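Local coordinates for protein glutathione S-transferase-3 (PDB 3W8S) that probably catalyses the conjugation of glutathione to electrophilic compounds, acting as a sigma-class glutathione S-transferase, at residues 37-40 with 41-45; 93-96 with 97-100; 161-164 with 165-169; 69-72 with 73-77; 151-154 with 155-159. All coordinates share one frame; numbering follows the deposited sequence.

Contact 1. Residues 37-40 with 41-45; sequences DEWP and KYKNE. With GSH (glutathione), chain B.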
# COMPACT_ATOMS: atom_id res chain seq x y z
N ASP A 37 22.00 -16.31 5.94
CA ASP A 37 23.42 -16.14 5.65
C ASP A 37 23.68 -15.80 4.22
O ASP A 37 24.64 -15.13 3.92
CB ASP A 37 24.22 -17.41 5.99
CG ASP A 37 24.44 -17.58 7.46
OD1 ASP A 37 24.11 -16.67 8.26
OD2 ASP A 37 24.93 -18.67 7.82
N GLU A 38 22.88 -16.33 3.31
CA GLU A 38 23.11 -16.00 1.94
C GLU A 38 22.48 -14.68 1.44
O GLU A 38 22.76 -14.27 0.31
CB GLU A 38 22.67 -17.15 1.09
CG GLU A 38 21.21 -17.22 0.77
CD GLU A 38 20.90 -18.59 0.14
OE1 GLU A 38 21.71 -19.02 -0.74
OE2 GLU A 38 19.88 -19.22 0.54
N TRP A 39 21.62 -14.09 2.25
CA TRP A 39 20.84 -12.89 1.86
C TRP A 39 21.71 -11.75 1.31
O TRP A 39 21.42 -11.25 0.24
CB TRP A 39 19.95 -12.43 3.05
CG TRP A 39 19.31 -11.07 2.84
CD1 TRP A 39 19.37 -9.99 3.76
CD2 TRP A 39 18.52 -10.62 1.74
NE1 TRP A 39 18.67 -8.91 3.24
CE2 TRP A 39 18.17 -9.26 2.00
CE3 TRP A 39 18.12 -11.21 0.50
CZ2 TRP A 39 17.35 -8.51 1.12
CZ3 TRP A 39 17.34 -10.44 -0.38
CH2 TRP A 39 16.96 -9.12 -0.07
N PRO A 40 22.85 -11.44 1.98
CA PRO A 40 23.63 -10.30 1.51
C PRO A 40 24.16 -10.55 0.15
O PRO A 40 24.41 -9.61 -0.58
CB PRO A 40 24.83 -10.26 2.50
CG PRO A 40 24.20 -10.73 3.79
CD PRO A 40 23.26 -11.85 3.36
N LYS A 41 24.35 -11.81 -0.23
CA LYS A 41 24.80 -12.07 -1.60
C LYS A 41 23.73 -11.75 -2.71
O LYS A 41 24.09 -11.38 -3.83
CB LYS A 41 25.34 -13.52 -1.68
CG LYS A 41 25.59 -14.05 -3.07
CD LYS A 41 26.40 -15.35 -2.98
CE LYS A 41 26.90 -15.81 -4.35
NZ LYS A 41 27.96 -16.86 -4.19
N TYR A 42 22.43 -11.80 -2.37
CA TYR A 42 21.37 -11.66 -3.38
C TYR A 42 20.60 -10.35 -3.27
O TYR A 42 19.85 -10.00 -4.17
CB TYR A 42 20.38 -12.87 -3.27
CG TYR A 42 21.11 -14.14 -3.66
CD1 TYR A 42 21.50 -14.35 -5.01
CD2 TYR A 42 21.51 -15.06 -2.71
CE1 TYR A 42 22.24 -15.46 -5.41
CE2 TYR A 42 22.25 -16.18 -3.09
CZ TYR A 42 22.60 -16.38 -4.43
OH TYR A 42 23.31 -17.49 -4.79
N LYS A 43 20.72 -9.66 -2.11
CA LYS A 43 19.98 -8.44 -1.85
C LYS A 43 20.03 -7.50 -3.04
O LYS A 43 19.00 -6.93 -3.45
CB LYS A 43 20.57 -7.79 -0.59
CG LYS A 43 19.99 -6.43 -0.19
CD LYS A 43 20.39 -6.16 1.27
CE LYS A 43 20.08 -4.72 1.66
NZ LYS A 43 18.63 -4.69 2.01
N ASN A 44 21.23 -7.43 -3.66
CA ASN A 44 21.45 -6.54 -4.79
C ASN A 44 20.56 -6.84 -6.00
O ASN A 44 20.34 -5.97 -6.84
CB ASN A 44 22.96 -6.62 -5.21
CG ASN A 44 23.29 -7.93 -5.92
OD1 ASN A 44 23.11 -8.04 -7.09
ND2 ASN A 44 23.74 -8.91 -5.18
N GLU A 45 20.12 -8.08 -6.15
CA GLU A 45 19.28 -8.41 -7.32
C GLU A 45 17.84 -7.96 -7.15
O GLU A 45 17.05 -7.97 -8.10
CB GLU A 45 19.24 -9.91 -7.57
CG GLU A 45 20.61 -10.53 -7.80
CD GLU A 45 20.49 -12.06 -7.83
OE1 GLU A 45 19.35 -12.55 -7.90
OE2 GLU A 45 21.50 -12.77 -7.78
N1 GSH B . 6.56 -2.99 1.78
CA1 GSH B . 7.42 -4.15 1.53
C1 GSH B . 6.56 -5.29 1.03
O11 GSH B . 7.02 -6.16 0.26
O12 GSH B . 5.36 -5.32 1.40
CB1 GSH B . 8.18 -4.56 2.80
CG1 GSH B . 9.25 -5.62 2.41
CD1 GSH B . 10.05 -6.06 3.64
OE1 GSH B . 9.84 -5.58 4.76
N2 GSH B . 11.03 -6.94 3.46
CA2 GSH B . 11.83 -7.48 4.53
C2 GSH B . 13.25 -7.59 4.06
O2 GSH B . 13.47 -7.98 2.91
CB2 GSH B . 11.30 -8.89 4.86
SG2 GSH B . 12.00 -9.52 6.39
N3 GSH B . 14.24 -7.29 4.92
CA3 GSH B . 15.62 -7.56 4.58
C3 GSH B . 16.36 -6.27 4.26
O31 GSH B . 17.55 -6.34 3.90
O32 GSH B . 15.78 -5.17 4.35
O HOH W 1 23.84 -7.90 -2.59
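Trp39, on the short helix 39-42 of the thioredoxin-like N-terminal domain, has Lys43, four residues on and just past the helix, across its indole, and the two side chains converge on the glycine carboxylate of glutathione. The overlap begins at the backbone: Lys43 CA sits 3.8 Å from the centroid of the Trp39 six-membered ring, over its face, in a CH-pi contact. Next, Lys43 CB rides above the same face toward the rim. CG meets Trp39 CZ2 at 3.6 Å, and CD passes Trp39 NE1 at 3.8 Å. Up to this point the lysine is extended; a bend at the last torsion (chi4 82°) then turns the ammonium toward the ligand. Its NZ donates to O31 of glutathione at 2.7 Å and also to the carbonyl oxygen of Gly49. The same O31 takes a second bond from Trp39 NE1 at 2.9 Å, arriving in the plane of the indole at its edge, so one carboxylate oxygen is gripped by a cation and a ring N-H. Phe9 meets the tryptophan edge-to-face, and Leu51 packs against it. The turn itself is held by Trp39 O, which accepts from both Tyr42 N and Lys43 N. Farther round, a water donates to Pro40 O at 2.7 Å and accepts from Asn44 N and Asn44 ND2.

Contact 2. Residues 93-96 with 97-100; sequences DQYK and DFIN. With GSH (glutathione), chain C.
Ile99 lays its CG1 over one face of the Tyr95 ring, four residues back on helix 82-101 of the all-helical C-terminal domain. CG1 is 3.8 Å from the ring centroid in a CH-pi contact, displaced toward the rim so that Tyr95 CZ is its nearest ring atom at 3.6 Å. With CG anti to the backbone N (chi1 168°), the tyrosine runs forward along the helix to meet it. Phe98 flanks the same ring more loosely, its CD2 4.2 Å from Tyr95 CD1, and stacks in turn on Phe132 of helix 117-143. This apolar side faces the interior of the subunit. The polar side faces the second subunit, where Gln94 OE1 accepts from Gln63 NE2 of that chain. Asp97 reaches a glutathione held mainly by the second subunit: its OD2 takes the ligand amino nitrogen N1 at 2.9 Å, while the bond from N1 to OD1 is weak. OD2 also accepts from Gln63 NE2 of the second subunit, so the aspartate completes a glutathione site across the interface. On its other oxygen, a water donates to Asp97 OD1 at 2.8 Å and to the backbone oxygen Asp93 O at 2.9 Å.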
# COMPACT_ATOMS: atom_id res chain seq x y z
N ASP A 93 -5.00 -2.19 1.82
CA ASP A 93 -4.28 -1.02 2.32
C ASP A 93 -4.61 -0.77 3.81
O ASP A 93 -3.72 -0.40 4.61
CB ASP A 93 -4.62 0.23 1.49
CG ASP A 93 -3.70 0.36 0.22
OD1 ASP A 93 -2.74 -0.45 0.05
OD2 ASP A 93 -3.93 1.31 -0.58
N GLN A 94 -5.86 -0.94 4.19
CA GLN A 94 -6.17 -0.82 5.64
C GLN A 94 -5.43 -1.87 6.51
O GLN A 94 -5.07 -1.63 7.68
CB GLN A 94 -7.71 -0.91 5.87
CG GLN A 94 -8.18 -0.59 7.33
CD GLN A 94 -7.84 0.85 7.77
OE1 GLN A 94 -7.65 1.77 6.92
NE2 GLN A 94 -7.84 1.08 9.09
N TYR A 95 -5.36 -3.10 5.98
CA TYR A 95 -4.68 -4.19 6.64
C TYR A 95 -3.18 -3.81 6.82
O TYR A 95 -2.58 -4.02 7.86
CB TYR A 95 -4.82 -5.45 5.75
CG TYR A 95 -3.92 -6.57 6.20
CD1 TYR A 95 -4.27 -7.33 7.31
CD2 TYR A 95 -2.69 -6.86 5.54
CE1 TYR A 95 -3.46 -8.36 7.79
CE2 TYR A 95 -1.86 -7.89 6.01
CZ TYR A 95 -2.29 -8.64 7.13
OH TYR A 95 -1.55 -9.68 7.66
N LYS A 96 -2.58 -3.21 5.79
CA LYS A 96 -1.22 -2.74 5.90
C LYS A 96 -1.10 -1.67 7.01
O LYS A 96 -0.15 -1.71 7.76
CB LYS A 96 -0.78 -2.19 4.55
CG LYS A 96 0.54 -1.41 4.56
CD LYS A 96 0.91 -1.06 3.07
CE LYS A 96 1.69 -2.21 2.42
NZ LYS A 96 2.19 -2.00 1.04
N ASP A 97 -2.05 -0.72 7.12
CA ASP A 97 -2.05 0.21 8.24
C ASP A 97 -2.13 -0.53 9.59
O ASP A 97 -1.50 -0.12 10.53
CB ASP A 97 -3.20 1.26 8.16
CG ASP A 97 -3.03 2.27 7.03
OD1 ASP A 97 -1.91 2.41 6.45
OD2 ASP A 97 -4.04 2.98 6.73
N PHE A 98 -2.96 -1.56 9.68
CA PHE A 98 -3.19 -2.28 10.95
C PHE A 98 -1.80 -2.94 11.28
O PHE A 98 -1.34 -2.87 12.42
CB PHE A 98 -4.27 -3.30 10.69
CG PHE A 98 -4.28 -4.43 11.64
CD1 PHE A 98 -4.52 -4.20 13.04
CD2 PHE A 98 -4.06 -5.75 11.19
CE1 PHE A 98 -4.53 -5.27 13.94
CE2 PHE A 98 -4.09 -6.86 12.13
CZ PHE A 98 -4.31 -6.60 13.50
N ILE A 99 -1.18 -3.59 10.29
CA ILE A 99 0.15 -4.23 10.49
C ILE A 99 1.20 -3.22 10.97
O ILE A 99 1.94 -3.50 11.94
CB ILE A 99 0.64 -5.01 9.22
CG1 ILE A 99 -0.36 -6.17 8.95
CG2 ILE A 99 2.08 -5.54 9.43
CD1 ILE A 99 -0.44 -7.12 10.13
N ASN A 100 1.24 -2.04 10.34
CA ASN A 100 2.13 -0.97 10.79
C ASN A 100 1.79 -0.53 12.23
O ASN A 100 2.68 -0.25 13.00
CB ASN A 100 2.15 0.22 9.77
CG ASN A 100 2.90 -0.15 8.44
OD1 ASN A 100 3.85 -0.93 8.45
ND2 ASN A 100 2.47 0.42 7.30
N1 GSH C . -3.43 4.76 4.56
CA1 GSH C . -4.40 5.85 4.58
C1 GSH C . -4.47 6.47 3.20
O11 GSH C . -5.51 7.01 2.78
O12 GSH C . -3.44 6.41 2.48
CB1 GSH C . -4.01 6.91 5.62
CG1 GSH C . -5.19 7.90 5.78
CD1 GSH C . -4.87 8.98 6.83
OE1 GSH C . -3.80 8.99 7.45
N2 GSH C . -5.81 9.89 7.09
CA2 GSH C . -5.62 10.98 8.01
C2 GSH C . -6.90 11.17 8.79
O2 GSH C . -7.97 11.08 8.20
CB2 GSH C . -5.33 12.25 7.19
SG2 GSH C . -4.77 13.60 8.24
N3 GSH C . -6.81 11.48 10.10
CA3 GSH C . -7.99 11.87 10.84
C3 GSH C . -8.43 10.75 11.78
O31 GSH C . -9.46 10.91 12.45
O32 GSH C . -7.77 9.69 11.85
O HOH W 2 -1.88 1.67 3.70

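Contact 3. Residues 161-164 with 165-169; sequences AECA and SEFAK. With SO4 (sulfate ion), chain D.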
# COMPACT_ATOMS: atom_id res chain seq x y z
N ALA A 161 -8.21 -13.75 6.74
CA ALA A 161 -8.31 -15.10 7.34
C ALA A 161 -6.97 -15.62 7.85
O ALA A 161 -6.87 -16.27 8.89
CB ALA A 161 -8.89 -16.07 6.30
N GLU A 162 -5.91 -15.39 7.09
CA GLU A 162 -4.59 -15.91 7.48
C GLU A 162 -4.09 -15.21 8.78
O GLU A 162 -3.62 -15.84 9.73
CB GLU A 162 -3.59 -15.72 6.32
CG GLU A 162 -2.17 -16.15 6.71
CD GLU A 162 -1.97 -17.69 6.69
OE1 GLU A 162 -2.85 -18.45 6.22
OE2 GLU A 162 -0.90 -18.14 7.16
N CYS A 163 -4.22 -13.91 8.80
CA CYS A 163 -3.78 -13.16 9.93
C CYS A 163 -4.67 -13.47 11.13
O CYS A 163 -4.16 -13.75 12.19
CB CYS A 163 -3.80 -11.69 9.52
SG CYS A 163 -4.79 -10.61 10.58
N ALA A 164 -5.98 -13.51 10.98
CA ALA A 164 -6.86 -13.89 12.12
C ALA A 164 -6.51 -15.36 12.60
O ALA A 164 -6.29 -15.59 13.81
CB ALA A 164 -8.35 -13.78 11.72
N SER A 165 -6.37 -16.32 11.67
CA SER A 165 -6.13 -17.71 12.09
C SER A 165 -4.78 -17.86 12.76
O SER A 165 -4.66 -18.58 13.75
CB SER A 165 -6.29 -18.69 10.94
OG SER A 165 -7.62 -18.51 10.44
N GLU A 166 -3.78 -17.17 12.25
CA GLU A 166 -2.46 -17.30 12.82
C GLU A 166 -2.32 -16.65 14.18
O GLU A 166 -1.74 -17.25 15.10
CB GLU A 166 -1.38 -16.75 11.84
CG GLU A 166 -1.25 -17.67 10.59
CD GLU A 166 -0.80 -19.11 10.93
OE1 GLU A 166 0.09 -19.23 11.82
OE2 GLU A 166 -1.32 -20.12 10.33
N PHE A 167 -2.79 -15.41 14.29
CA PHE A 167 -2.77 -14.72 15.61
C PHE A 167 -3.59 -15.49 16.64
O PHE A 167 -3.26 -15.48 17.83
CB PHE A 167 -3.27 -13.26 15.51
CG PHE A 167 -2.33 -12.34 14.76
CD1 PHE A 167 -0.96 -12.34 15.03
CD2 PHE A 167 -2.82 -11.43 13.82
CE1 PHE A 167 -0.08 -11.49 14.32
CE2 PHE A 167 -1.97 -10.58 13.12
CZ PHE A 167 -0.60 -10.62 13.36
N ALA A 168 -4.62 -16.22 16.19
CA ALA A 168 -5.47 -16.99 17.10
C ALA A 168 -4.67 -18.06 17.83
O ALA A 168 -5.07 -18.46 18.92
CB ALA A 168 -6.66 -17.65 16.40
N LYS A 169 -3.54 -18.50 17.25
CA LYS A 169 -2.78 -19.60 17.86
C LYS A 169 -2.27 -19.25 19.24
O LYS A 169 -2.41 -20.04 20.15
CB LYS A 169 -1.66 -20.09 16.95
CG LYS A 169 -2.19 -20.93 15.78
CD LYS A 169 -1.11 -20.96 14.69
CE LYS A 169 -1.28 -22.07 13.63
NZ LYS A 169 -0.10 -21.90 12.66
S SO4 D . 1.43 -24.35 10.01
O1 SO4 D . 1.86 -24.41 8.60
O2 SO4 D . 2.56 -23.87 10.81
O3 SO4 D . 0.24 -23.43 10.22
O4 SO4 D . 1.09 -25.72 10.45
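Glu162 and Glu166 run side by side, one turn apart on helix 155-170 of the C-terminal domain, with their carboxylate planes only 20° apart. Glu162 OE2 lies 3.5 Å from Glu166 CG and 3.8 Å from Glu166 OE2, a pairing of like charges that neighbouring cations probably make tolerable. On another side of the helix, Cys163 SG stands obliquely to the Phe167 ring in a sulfur-aromatic contact, 3.8 Å from CE2. Ser165 turns back on its own turn: with OG beside the backbone N (chi1 -58°), it donates to Ala161 O at 2.8 Å. The serine N-H reaches the same oxygen from the opposite face of the carbonyl plane. Outward from this first shell, Arg201 and Arg189 each form salt bridges with both glutamates, and Gln20 of helix 16-25 donates to Glu162 OE1. The carboxylate pair thus ties this helix to helix 16-25 and to the C-terminal part of the chain. Phe125 meets Phe167 edge-to-face. Lys169 bridges Glu166 at OE1, approaching on the syn side at 2.8 Å. Its NZ also donates to O3 of a sulfate ion, probably from the crystallisation liquor, at 2.9 Å.

Contact 4. Residues 69-72 with 73-77; sequences RFVA and KKFGF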
# COMPACT_ATOMS: atom_id res chain seq x y z
N ARG A 69 -1.46 -8.45 -5.94
CA ARG A 69 -2.45 -7.90 -6.87
C ARG A 69 -2.21 -8.39 -8.32
O ARG A 69 -3.16 -8.77 -9.00
CB ARG A 69 -2.55 -6.32 -6.84
CG ARG A 69 -3.65 -5.77 -7.75
CD ARG A 69 -3.71 -4.25 -7.77
NE ARG A 69 -3.84 -3.84 -6.38
CZ ARG A 69 -2.89 -3.35 -5.59
NH1 ARG A 69 -1.63 -3.10 -6.02
NH2 ARG A 69 -3.22 -3.16 -4.36
N PHE A 70 -0.98 -8.32 -8.76
CA PHE A 70 -0.62 -8.78 -10.08
C PHE A 70 -1.08 -10.26 -10.32
O PHE A 70 -1.74 -10.54 -11.34
CB PHE A 70 0.90 -8.72 -10.28
CG PHE A 70 1.36 -9.27 -11.63
CD1 PHE A 70 1.14 -8.55 -12.80
CD2 PHE A 70 2.03 -10.50 -11.71
CE1 PHE A 70 1.54 -9.06 -14.06
CE2 PHE A 70 2.42 -11.03 -12.95
CZ PHE A 70 2.19 -10.29 -14.14
N VAL A 71 -0.71 -11.16 -9.40
CA VAL A 71 -1.06 -12.61 -9.49
C VAL A 71 -2.60 -12.79 -9.34
O VAL A 71 -3.23 -13.57 -10.13
CB VAL A 71 -0.25 -13.40 -8.42
CG1 VAL A 71 -0.62 -14.86 -8.39
CG2 VAL A 71 1.24 -13.41 -8.88
N ALA A 72 -3.19 -12.11 -8.36
CA ALA A 72 -4.64 -12.22 -8.19
C ALA A 72 -5.35 -11.79 -9.48
O ALA A 72 -6.35 -12.39 -9.82
CB ALA A 72 -5.13 -11.39 -7.03
N LYS A 73 -4.86 -10.76 -10.18
CA LYS A 73 -5.59 -10.27 -11.36
C LYS A 73 -5.42 -11.35 -12.48
O LYS A 73 -6.37 -11.59 -13.25
CB LYS A 73 -5.12 -8.86 -11.89
CG LYS A 73 -5.67 -7.56 -11.14
CD LYS A 73 -5.06 -6.14 -11.56
CE LYS A 73 -5.50 -4.93 -10.72
NZ LYS A 73 -6.63 -5.17 -9.68
N LYS A 74 -4.26 -11.98 -12.58
CA LYS A 74 -4.02 -13.02 -13.61
C LYS A 74 -4.98 -14.17 -13.37
O LYS A 74 -5.49 -14.75 -14.32
CB LYS A 74 -2.60 -13.61 -13.56
CG LYS A 74 -1.52 -12.64 -14.00
CD LYS A 74 -1.39 -12.59 -15.54
CE LYS A 74 -0.30 -11.60 -15.97
NZ LYS A 74 -0.42 -11.18 -17.42
N PHE A 75 -5.24 -14.49 -12.10
CA PHE A 75 -5.97 -15.76 -11.79
C PHE A 75 -7.41 -15.56 -11.33
O PHE A 75 -8.11 -16.51 -10.98
CB PHE A 75 -5.11 -16.57 -10.84
CG PHE A 75 -3.77 -16.93 -11.47
CD1 PHE A 75 -3.75 -17.63 -12.68
CD2 PHE A 75 -2.56 -16.56 -10.88
CE1 PHE A 75 -2.54 -17.98 -13.30
CE2 PHE A 75 -1.34 -16.86 -11.50
CZ PHE A 75 -1.33 -17.57 -12.72
N GLY A 76 -7.88 -14.31 -11.34
CA GLY A 76 -9.30 -14.08 -11.05
C GLY A 76 -9.63 -13.90 -9.55
O GLY A 76 -10.79 -14.06 -9.16
N PHE A 77 -8.66 -13.49 -8.72
CA PHE A 77 -8.95 -13.28 -7.29
C PHE A 77 -8.84 -11.80 -6.81
O PHE A 77 -8.68 -11.56 -5.61
CB PHE A 77 -8.03 -14.18 -6.44
CG PHE A 77 -8.25 -15.65 -6.70
CD1 PHE A 77 -9.32 -16.32 -6.10
CD2 PHE A 77 -7.45 -16.33 -7.58
CE1 PHE A 77 -9.56 -17.68 -6.38
CE2 PHE A 77 -7.66 -17.69 -7.86
CZ PHE A 77 -8.74 -18.35 -7.28
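Lys73 runs alongside Arg69 near the end of helix 64-75, where a glycine with positive phi, Gly76, turns the chain out of the last helix of the thioredoxin-like domain. The alkyl parts touch, Lys73 CE lying 3.5 Å from Arg69 CD, while Arg69 NE and Lys73 NZ stay 4.5 Å apart. Each cation has a carboxylate on helix 82-101: Arg69 NE forms a salt bridge with Asp89, and Lys73 NZ with Glu85. Arg69 NH1 adds a salt bridge to Asp89 of the second subunit, which places this end of the arginine at the interface. These acids probably offset the like charges.

The backbone acceptors are taken up in sequence. Arg69 O receives Lys73 N, Phe70 O receives Lys74 N, and Val71 O receives Phe75 N. Ala72 O closes the helix: Phe77 N, five residues on, donates to it at 2.8 Å with an angle of 159° at the hydrogen. Gly76 N and Phe75 N add weak bonds to the same oxygen. Phe77 is also joined through its backbone to Phe155 of helix 155-170.

Carbon-to-carbon packing surrounds this polar frame. Lys74 bends at chi2 (-82°) and crosses the Phe70 ring obliquely, bringing Lys74 CE within 3.4 Å of Phe70 CZ. Lys74 CB lies over the centre of the Phe75 ring. At the edge of that ring, in its plane, Val71 CG1 comes within 3.6 Å of Phe75 CD2.

Contact 5. Residues 151-154 with 155-159; sequences DSLT and FADLY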
# COMPACT_ATOMS: atom_id res chain seq x y z
N ASP A 151 -19.27 -11.65 -4.30
CA ASP A 151 -19.85 -12.97 -4.00
C ASP A 151 -18.83 -14.07 -3.96
O ASP A 151 -19.16 -15.21 -3.68
CB ASP A 151 -20.95 -13.32 -5.03
CG ASP A 151 -22.15 -12.41 -4.88
OD1 ASP A 151 -22.55 -12.06 -3.72
OD2 ASP A 151 -22.70 -12.03 -5.92
N SER A 152 -17.57 -13.74 -4.22
CA SER A 152 -16.60 -14.78 -4.11
C SER A 152 -15.29 -14.31 -3.52
O SER A 152 -15.13 -13.15 -3.18
CB SER A 152 -16.41 -15.44 -5.48
OG SER A 152 -16.08 -14.45 -6.39
N LEU A 153 -14.41 -15.27 -3.30
CA LEU A 153 -13.15 -15.09 -2.64
C LEU A 153 -12.26 -14.10 -3.39
O LEU A 153 -12.12 -14.19 -4.60
CB LEU A 153 -12.47 -16.47 -2.65
CG LEU A 153 -11.21 -16.57 -1.78
CD1 LEU A 153 -11.62 -16.60 -0.33
CD2 LEU A 153 -10.50 -17.88 -2.14
N THR A 154 -11.64 -13.17 -2.67
CA THR A 154 -10.60 -12.33 -3.25
C THR A 154 -9.38 -12.36 -2.33
O THR A 154 -9.45 -12.89 -1.23
CB THR A 154 -11.07 -10.87 -3.40
OG1 THR A 154 -11.27 -10.27 -2.08
CG2 THR A 154 -12.36 -10.82 -4.30
N PHE A 155 -8.25 -11.80 -2.77
CA PHE A 155 -7.09 -11.83 -1.90
C PHE A 155 -7.28 -10.95 -0.64
O PHE A 155 -6.56 -11.14 0.33
CB PHE A 155 -5.76 -11.57 -2.65
CG PHE A 155 -5.56 -10.16 -3.14
CD1 PHE A 155 -6.22 -9.66 -4.27
CD2 PHE A 155 -4.67 -9.33 -2.48
CE1 PHE A 155 -6.00 -8.38 -4.75
CE2 PHE A 155 -4.49 -8.00 -2.95
CZ PHE A 155 -5.16 -7.52 -4.08
N ALA A 156 -8.25 -10.03 -0.64
CA ALA A 156 -8.53 -9.39 0.65
C ALA A 156 -8.99 -10.43 1.70
O ALA A 156 -8.56 -10.36 2.85
CB ALA A 156 -9.58 -8.25 0.53
N ASP A 157 -9.85 -11.38 1.30
CA ASP A 157 -10.33 -12.46 2.20
C ASP A 157 -9.10 -13.24 2.69
O ASP A 157 -8.94 -13.61 3.89
CB ASP A 157 -11.26 -13.42 1.41
CG ASP A 157 -12.54 -12.77 1.07
OD1 ASP A 157 -13.20 -12.31 2.04
OD2 ASP A 157 -12.96 -12.69 -0.14
N LEU A 158 -8.17 -13.45 1.77
CA LEU A 158 -7.02 -14.32 2.15
C LEU A 158 -6.16 -13.62 3.24
O LEU A 158 -5.74 -14.29 4.17
CB LEU A 158 -6.13 -14.66 0.91
CG LEU A 158 -6.82 -15.45 -0.22
CD1 LEU A 158 -5.81 -15.54 -1.39
CD2 LEU A 158 -7.11 -16.89 0.32
N TYR A 159 -5.83 -12.32 3.09
CA TYR A 159 -5.01 -11.61 4.12
C TYR A 159 -5.72 -11.68 5.50
O TYR A 159 -5.08 -11.92 6.55
CB TYR A 159 -4.73 -10.11 3.75
CG TYR A 159 -3.52 -9.93 2.80
CD1 TYR A 159 -2.22 -10.10 3.29
CD2 TYR A 159 -3.66 -9.61 1.42
CE1 TYR A 159 -1.08 -9.94 2.46
CE2 TYR A 159 -2.49 -9.47 0.58
CZ TYR A 159 -1.22 -9.64 1.12
OH TYR A 159 -0.01 -9.53 0.39
O HOH W 3 -13.95 -10.67 -1.24
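Asp157 folds back over the residues that lead into helix 155-170, and its OD2 accepts from Thr154 N at 2.9 Å through the anti lone pair. The bond is fairly straight, 160° at the hydrogen. OD1 of the same carboxylate accepts from His184 NE2 and from Leu148 N, so both oxygens are engaged and the group is fixed in rotation. Beside it, Leu153 CD1 packs against Asp157 CB at 3.6 Å, covering the methylene of the acid. The threonine side chain turns to the first turn of the helix instead. Thr154 OG1 stands between the backbone N and the carbonyl carbon (chi1 66°), and from there it accepts from Ala156 N, weakly, at 3.4 Å.

Thr154, the N-cap, and Asp157 form a capping box, here with the threonine's own bond going weakly to Ala156 N rather than to Asp157 N. Leu153, just before the cap, meets Leu158 in the first turn, CD2 to CD2 at 4.3 Å, in the manner of a hydrophobic staple. Such a capped start is familiar from the corresponding helix of other glutathione S-transferases.

Phe155 enters the interior, its ring packed against Ala72 and Arg69 of helix 64-75 and Val88 of helix 82-101. The edge of its ring also meets that of Tyr159.

The preceding loop is looser. Ser152 comes near the helix mainly through its backbone, with O 3.8 Å from Asp157 OD2. Apart from the loop, a water sits beside the capping box itself, 2.8 Å from Thr154 OG1.

In the fold
Along the chain the order is contact 1, contact 4, contact 2, contact 5, contact 3. Contact 1 stands apart at the outer edge of the thioredoxin-like domain, its centre about 27 Å from that of contact 2 and about 33 Å from that of contact 5. Contacts 2, 4 and 5 lie near the junction of the two domains, and contact 3 follows contact 5 farther along the same helix, about 23 Å from contact 4 between centres. Contacts 4 and 5, centres about 11 Å apart, join helix 64-75 to the start of helix 155-170. Tyr95 of contact 2 touches both Tyr159 and Cys163. Contacts 2 and 4 also face the second subunit. Contacts 1 and 2 supply opposite ends of a glutathione site, each from a different subunit.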